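Local coordinates for natural killer cell receptor Ly49C (Mus musculus, PDB 3C8J), which acts as a receptor on natural killer cells for class I MHC molecules, working as a disulfide-linked homodimer with lectin-like domains, at residues S157-D160 and M161-K165; N107-Y111 and G112-L116. The protein carries 4 engineered substitutions. All blocks are in the same frame, centred on the assembly; numbering follows the deposited sequence.

Contact 1 (S157-D160 and M161-K165); sequences SKLD and MKIKK. Engineered in segment 161-165: Lys164 (natural residue Arg).
Ile163 holds CG2 anti to the backbone N, with CG1 beside that N (chi1 -83°); extended at chi2, the chain then runs back along the helix until CD1 meets Leu159 CB at 3.6 Å. CB of Ile163 lies near the carbonyl oxygen that its own amide uses: Ile163 N donates to Leu159 O at 2.7 Å, nearly straight at hydrogen. Lys164 N repeats the pattern one residue on, 2.7 Å from Asp160 O, and the aliphatic CG of engineered Lys164 rests beside that same oxygen at 3.3 Å while the extended chain leads its amine away.

Asp160 turns its carboxylate back beside its own backbone N (chi1 -68°). OD2 is thereby brought to Ser157 N at 2.8 Å, a donor standing 55° out of the carboxylate plane. Ser157 OG in turn takes Leu159 N at 3.1 Å, and a type I turn from Ser157 to Asp160, with Asp160 N bonded to Ser157 O, leads into the helix. Second partners hold both polar groups: Trp151 NE1 donates to Asp160 OD1, and Ser157 OG also bonds Ile118 O. Ile163 packs on Trp151 as well, joining this helix to strand 148-151. The two side-chain bonds together form the capping box of Ser157 and Asp160, here starting the short helix 160-164 of a C-type lectin-like domain; residues 161-165 lie within a region implicated in MHC class I binding.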
ATOM      1  N   SER A 157      19.838   1.318  -8.912  1.00 67.57           N
ATOM      2  CA  SER A 157      18.446   1.706  -8.934  1.00 67.73           C
ATOM      3  C   SER A 157      18.134   2.269 -10.310  1.00 67.77           C
ATOM      4  O   SER A 157      18.996   2.852 -10.962  1.00 67.75           O
ATOM      5  CB  SER A 157      18.183   2.755  -7.862  1.00 67.69           C
ATOM      6  OG  SER A 157      17.078   3.556  -8.215  1.00 67.71           O
ATOM      7  N   LYS A 158      16.897   2.109 -10.755  1.00 67.93           N
ATOM      8  CA  LYS A 158      16.522   2.595 -12.078  1.00 68.09           C
ATOM      9  C   LYS A 158      16.367   4.111 -12.138  1.00 68.16           C
ATOM     10  O   LYS A 158      15.994   4.675 -13.157  1.00 68.23           O
ATOM     11  CB  LYS A 158      15.295   1.859 -12.589  1.00 68.09           C
ATOM     12  CG  LYS A 158      15.669   0.515 -13.159  1.00 67.86           C
ATOM     13  CD  LYS A 158      14.643  -0.540 -12.831  1.00 68.01           C
ATOM     14  CE  LYS A 158      15.244  -1.930 -12.980  1.00 67.80           C
ATOM     15  NZ  LYS A 158      16.097  -2.093 -14.199  1.00 66.88           N
ATOM     16  N   LEU A 159      16.686   4.761 -11.032  1.00 68.38           N
ATOM     17  CA  LEU A 159      16.724   6.197 -10.967  1.00 68.85           C
ATOM     18  C   LEU A 159      18.104   6.682 -11.323  1.00 69.22           C
ATOM     19  O   LEU A 159      18.272   7.832 -11.713  1.00 69.37           O
ATOM     20  CB  LEU A 159      16.389   6.648  -9.553  1.00 68.82           C
ATOM     21  CG  LEU A 159      15.033   7.268  -9.261  1.00 69.00           C
ATOM     22  CD1 LEU A 159      13.925   6.651 -10.082  1.00 69.66           C
ATOM     23  CD2 LEU A 159      14.761   7.149  -7.786  1.00 69.07           C
ATOM     24  N   ASP A 160      19.090   5.799 -11.176  1.00 69.74           N
ATOM     25  CA  ASP A 160      20.503   6.159 -11.340  1.00 70.41           C
ATOM     26  C   ASP A 160      20.742   6.928 -12.637  1.00 70.84           C
ATOM     27  O   ASP A 160      21.420   7.957 -12.625  1.00 70.93           O
ATOM     28  CB  ASP A 160      21.421   4.923 -11.245  1.00 70.30           C
ATOM     29  CG  ASP A 160      21.460   4.313  -9.839  1.00 70.26           C
ATOM     30  OD1 ASP A 160      21.187   5.020  -8.846  1.00 69.84           O
ATOM     31  OD2 ASP A 160      21.767   3.110  -9.726  1.00 70.29           O
ATOM     32  N   MET A 161      20.170   6.431 -13.737  1.00 71.30           N
ATOM     33  CA  MET A 161      20.255   7.090 -15.041  1.00 71.83           C
ATOM     34  C   MET A 161      19.874   8.568 -14.967  1.00 71.98           C
ATOM     35  O   MET A 161      20.651   9.442 -15.381  1.00 71.95           O
ATOM     36  CB  MET A 161      19.386   6.371 -16.077  1.00 72.10           C
ATOM     37  CG  MET A 161      20.123   5.299 -16.850  1.00 72.68           C
ATOM     38  SD  MET A 161      20.120   5.685 -18.610  1.00 75.09           S
ATOM     39  CE  MET A 161      21.540   4.742 -19.226  1.00 73.03           C
ATOM     40  N   LYS A 162      18.682   8.825 -14.431  1.00 72.05           N
ATOM     41  CA  LYS A 162      18.177  10.177 -14.217  1.00 72.36           C
ATOM     42  C   LYS A 162      19.035  10.938 -13.193  1.00 72.37           C
ATOM     43  O   LYS A 162      19.405  12.095 -13.418  1.00 72.57           O
ATOM     44  CB  LYS A 162      16.705  10.113 -13.785  1.00 72.36           C
ATOM     45  CG  LYS A 162      16.066  11.442 -13.385  1.00 72.58           C
ATOM     46  CD  LYS A 162      14.813  11.204 -12.523  1.00 72.83           C
ATOM     47  CE  LYS A 162      14.387  12.457 -11.769  1.00 72.94           C
ATOM     48  NZ  LYS A 162      12.984  12.355 -11.321  1.00 72.39           N
ATOM     49  N   ILE A 163      19.363  10.271 -12.088  1.00 72.31           N
ATOM     50  CA  ILE A 163      20.157  10.853 -11.005  1.00 72.19           C
ATOM     51  C   ILE A 163      21.539  11.338 -11.454  1.00 72.38           C
ATOM     52  O   ILE A 163      21.934  12.458 -11.147  1.00 72.54           O
ATOM     53  CB  ILE A 163      20.255   9.873  -9.802  1.00 72.16           C
ATOM     54  CG1 ILE A 163      19.001  10.003  -8.922  1.00 72.51           C
ATOM     55  CG2 ILE A 163      21.513  10.120  -8.978  1.00 71.95           C
ATOM     56  CD1 ILE A 163      18.758   8.842  -7.951  1.00 71.96           C
ATOM     57  N   LYS A 164      22.268  10.511 -12.194  1.00 72.40           N
ATOM     58  CA  LYS A 164      23.593  10.914 -12.654  1.00 72.56           C
ATOM     59  C   LYS A 164      23.521  12.073 -13.656  1.00 72.45           C
ATOM     60  O   LYS A 164      24.485  12.835 -13.806  1.00 72.42           O
ATOM     61  CB  LYS A 164      24.404   9.722 -13.191  1.00 72.62           C
ATOM     62  CG  LYS A 164      23.896   9.094 -14.485  1.00 72.90           C
ATOM     63  CD  LYS A 164      24.929   8.119 -15.033  1.00 72.84           C
ATOM     64  CE  LYS A 164      24.664   7.763 -16.491  1.00 72.97           C
ATOM     65  NZ  LYS A 164      25.815   7.018 -17.088  1.00 72.38           N
ATOM     66  N   LYS A 165      22.374  12.214 -14.319  1.00 72.32           N
ATOM     67  CA  LYS A 165      22.152  13.359 -15.199  1.00 72.27           C
ATOM     68  C   LYS A 165      21.645  14.573 -14.411  1.00 72.23           C
ATOM     69  O   LYS A 165      21.465  15.659 -14.973  1.00 72.29           O
ATOM     70  CB  LYS A 165      21.221  13.002 -16.370  1.00 72.24           C
ATOM     71  CG  LYS A 165      21.329  13.969 -17.550  1.00 71.93           C
ATOM     72  CD  LYS A 165      20.807  13.392 -18.849  1.00 71.41           C
ATOM     73  CE  LYS A 165      21.043  14.392 -19.978  1.00 71.55           C
ATOM     74  NZ  LYS A 165      21.019  13.765 -21.327  1.00 71.37           N
TER

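Contact 2 (N107-Y111 and G112-L116). Engineered in segment 112-116: Gly112 (natural residue Ser).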
ATOM      1  N   ASN A 107      17.893   5.648  13.061  1.00 61.93           N
ATOM      2  CA  ASN A 107      16.529   5.361  13.498  1.00 62.49           C
ATOM      3  C   ASN A 107      15.934   4.211  12.743  1.00 62.29           C
ATOM      4  O   ASN A 107      15.327   3.326  13.335  1.00 62.62           O
ATOM      5  CB  ASN A 107      15.610   6.570  13.332  1.00 63.09           C
ATOM      6  CG  ASN A 107      15.795   7.612  14.422  1.00 64.78           C
ATOM      7  OD1 ASN A 107      16.829   7.667  15.103  1.00 65.23           O
ATOM      8  ND2 ASN A 107      14.784   8.464  14.585  1.00 66.50           N
ATOM      9  N   CYS A 108      16.106   4.237  11.424  1.00 62.29           N
ATOM     10  CA  CYS A 108      15.581   3.201  10.549  1.00 61.72           C
ATOM     11  C   CYS A 108      16.126   1.823  10.949  1.00 61.50           C
ATOM     12  O   CYS A 108      15.361   0.861  10.999  1.00 61.82           O
ATOM     13  CB  CYS A 108      15.906   3.513   9.088  1.00 61.79           C
ATOM     14  SG  CYS A 108      14.921   4.812   8.246  1.00 61.95           S
ATOM     15  N   GLN A 109      17.429   1.731  11.233  1.00 60.82           N
ATOM     16  CA  GLN A 109      18.032   0.467  11.684  1.00 60.63           C
ATOM     17  C   GLN A 109      17.337  -0.041  12.933  1.00 59.84           C
ATOM     18  O   GLN A 109      17.019  -1.222  13.024  1.00 60.07           O
ATOM     19  CB  GLN A 109      19.543   0.595  11.978  1.00 61.07           C
ATOM     20  CG  GLN A 109      20.468  -0.023  10.921  1.00 63.13           C
ATOM     21  CD  GLN A 109      20.086  -1.461  10.535  1.00 64.76           C
ATOM     22  OE1 GLN A 109      19.495  -1.690   9.471  1.00 65.47           O
ATOM     23  NE2 GLN A 109      20.409  -2.425  11.400  1.00 63.17           N
ATOM     24  N   HIS A 110      17.101   0.861  13.881  1.00 58.66           N
ATOM     25  CA  HIS A 110      16.466   0.529  15.138  1.00 57.54           C
ATOM     26  C   HIS A 110      15.107  -0.168  14.981  1.00 57.16           C
ATOM     27  O   HIS A 110      14.688  -0.901  15.860  1.00 57.27           O
ATOM     28  CB  HIS A 110      16.328   1.779  15.990  1.00 57.39           C
ATOM     29  CG  HIS A 110      15.753   1.516  17.345  1.00 57.52           C
ATOM     30  ND1 HIS A 110      14.447   1.814  17.668  1.00 57.84           N
ATOM     31  CD2 HIS A 110      16.298   0.956  18.450  1.00 57.23           C
ATOM     32  CE1 HIS A 110      14.217   1.472  18.923  1.00 57.87           C
ATOM     33  NE2 HIS A 110      15.324   0.948  19.419  1.00 57.64           N
ATOM     34  N   TYR A 111      14.420   0.051  13.869  1.00 56.68           N
ATOM     35  CA  TYR A 111      13.180  -0.686  13.612  1.00 56.54           C
ATOM     36  C   TYR A 111      13.390  -1.840  12.642  1.00 56.61           C
ATOM     37  O   TYR A 111      12.429  -2.467  12.212  1.00 56.54           O
ATOM     38  CB  TYR A 111      12.087   0.246  13.083  1.00 56.55           C
ATOM     39  CG  TYR A 111      11.786   1.343  14.043  1.00 56.09           C
ATOM     40  CD1 TYR A 111      12.108   2.656  13.737  1.00 55.82           C
ATOM     41  CD2 TYR A 111      11.220   1.067  15.282  1.00 54.84           C
ATOM     42  CE1 TYR A 111      11.855   3.687  14.637  1.00 56.19           C
ATOM     43  CE2 TYR A 111      10.965   2.076  16.187  1.00 56.44           C
ATOM     44  CZ  TYR A 111      11.290   3.390  15.857  1.00 57.36           C
ATOM     45  OH  TYR A 111      11.037   4.411  16.746  1.00 58.66           O
ATOM     46  N   GLY A 112      14.648  -2.106  12.288  1.00 56.36           N
ATOM     47  CA  GLY A 112      14.956  -3.126  11.292  1.00 56.42           C
ATOM     48  C   GLY A 112      14.411  -2.852   9.896  1.00 56.28           C
ATOM     49  O   GLY A 112      14.313  -3.755   9.086  1.00 56.00           O
ATOM     50  N   VAL A 113      14.062  -1.607   9.609  1.00 56.68           N
ATOM     51  CA  VAL A 113      13.586  -1.244   8.281  1.00 57.86           C
ATOM     52  C   VAL A 113      14.510  -0.149   7.812  1.00 58.49           C
ATOM     53  O   VAL A 113      14.430   0.969   8.299  1.00 59.13           O
ATOM     54  CB  VAL A 113      12.113  -0.762   8.303  1.00 57.67           C
ATOM     55  CG1 VAL A 113      11.677  -0.296   6.953  1.00 57.03           C
ATOM     56  CG2 VAL A 113      11.197  -1.887   8.790  1.00 58.45           C
ATOM     57  N   PRO A 114      15.424  -0.474   6.891  1.00 58.75           N
ATOM     58  CA  PRO A 114      16.509   0.480   6.627  1.00 58.68           C
ATOM     59  C   PRO A 114      16.081   1.739   5.852  1.00 58.65           C
ATOM     60  O   PRO A 114      15.023   1.765   5.241  1.00 58.31           O
ATOM     61  CB  PRO A 114      17.529  -0.358   5.835  1.00 58.63           C
ATOM     62  CG  PRO A 114      17.043  -1.833   5.966  1.00 58.64           C
ATOM     63  CD  PRO A 114      15.554  -1.705   6.087  1.00 58.54           C
ATOM     64  N   ILE A 115      16.919   2.773   5.898  1.00 58.57           N
ATOM     65  CA  ILE A 115      16.642   4.041   5.218  1.00 57.93           C
ATOM     66  C   ILE A 115      16.307   3.792   3.746  1.00 57.99           C
ATOM     67  O   ILE A 115      16.877   2.908   3.115  1.00 58.45           O
ATOM     68  CB  ILE A 115      17.792   5.076   5.467  1.00 57.80           C
ATOM     69  CG1 ILE A 115      17.476   6.464   4.902  1.00 57.67           C
ATOM     70  CG2 ILE A 115      19.165   4.550   4.997  1.00 57.93           C
ATOM     71  CD1 ILE A 115      18.589   7.505   5.182  1.00 57.57           C
ATOM     72  N   LEU A 116      15.371   4.562   3.208  1.00 57.97           N
ATOM     73  CA  LEU A 116      14.757   4.247   1.917  1.00 57.35           C
ATOM     74  C   LEU A 116      15.679   4.104   0.723  1.00 57.33           C
ATOM     75  O   LEU A 116      16.520   4.959   0.448  1.00 57.31           O
ATOM     76  CB  LEU A 116      13.656   5.242   1.581  1.00 56.98           C
ATOM     77  CG  LEU A 116      12.865   4.961   0.303  1.00 56.72           C
ATOM     78  CD1 LEU A 116      12.038   3.699   0.407  1.00 56.03           C
ATOM     79  CD2 LEU A 116      12.017   6.141  -0.057  1.00 54.12           C
TER
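Gly112, an engineered residue, has a positive phi of 63° and reverses the chain at the end of helix 101-110, where it is the C-prime residue of a Schellman motif. Two bonds define the motif. Val113 N reaches Cys108 O at 3.1 Å, and Gly112 N reaches Gln109 O at 2.6 Å, the latter from well above the carbonyl plane. Cys108 O also accepts from Tyr111 N, and its two donors approach from opposite faces of the carbonyl plane.

Beyond the turn the chain doubles back past Cys108, whose sulfur lies beside its own backbone N (chi1 -76°). SG approaches Ile115 CA at 3.6 Å and Ile115 CB at 4.0 Å, while Cys108 CB is 3.4 Å from Ile115 N. The same sulfur is disulfide-bonded to Cys194 of strand 190-197, against which Val113 also packs; Val113 touches Phe201 of the second subunit too. Between neighbours at the helix end, His110 ND1 sits 3.8 Å above one face of the Tyr111 ring, offset toward its rim.

One of the two Schellman bonds and the disulfide thus both involve Cys108, which supplies a doubly used carbonyl to the turn and a sulfur to the disulfide, tying the helix end to the sheet.

Contact 2 closes a helix and contact 1 opens another, in that order along the chain and both in the C-type lectin-like domain. Their centres are 23 Å apart, on opposite sides of the centre of the chain, and their nearest atoms stay about 8 Å from each other, so neither touches the other directly. The chain between them provides a connection: the loop leaving 112-116 soon reaches Glu119, which shares a backbone hydrogen bond with Lys158 of contact 1. Their surroundings differ. Segment 161-165 belongs to a region implicated in MHC class I binding, and no other chain of the assembly touches contact 1, whereas contact 2 also meets the second subunit.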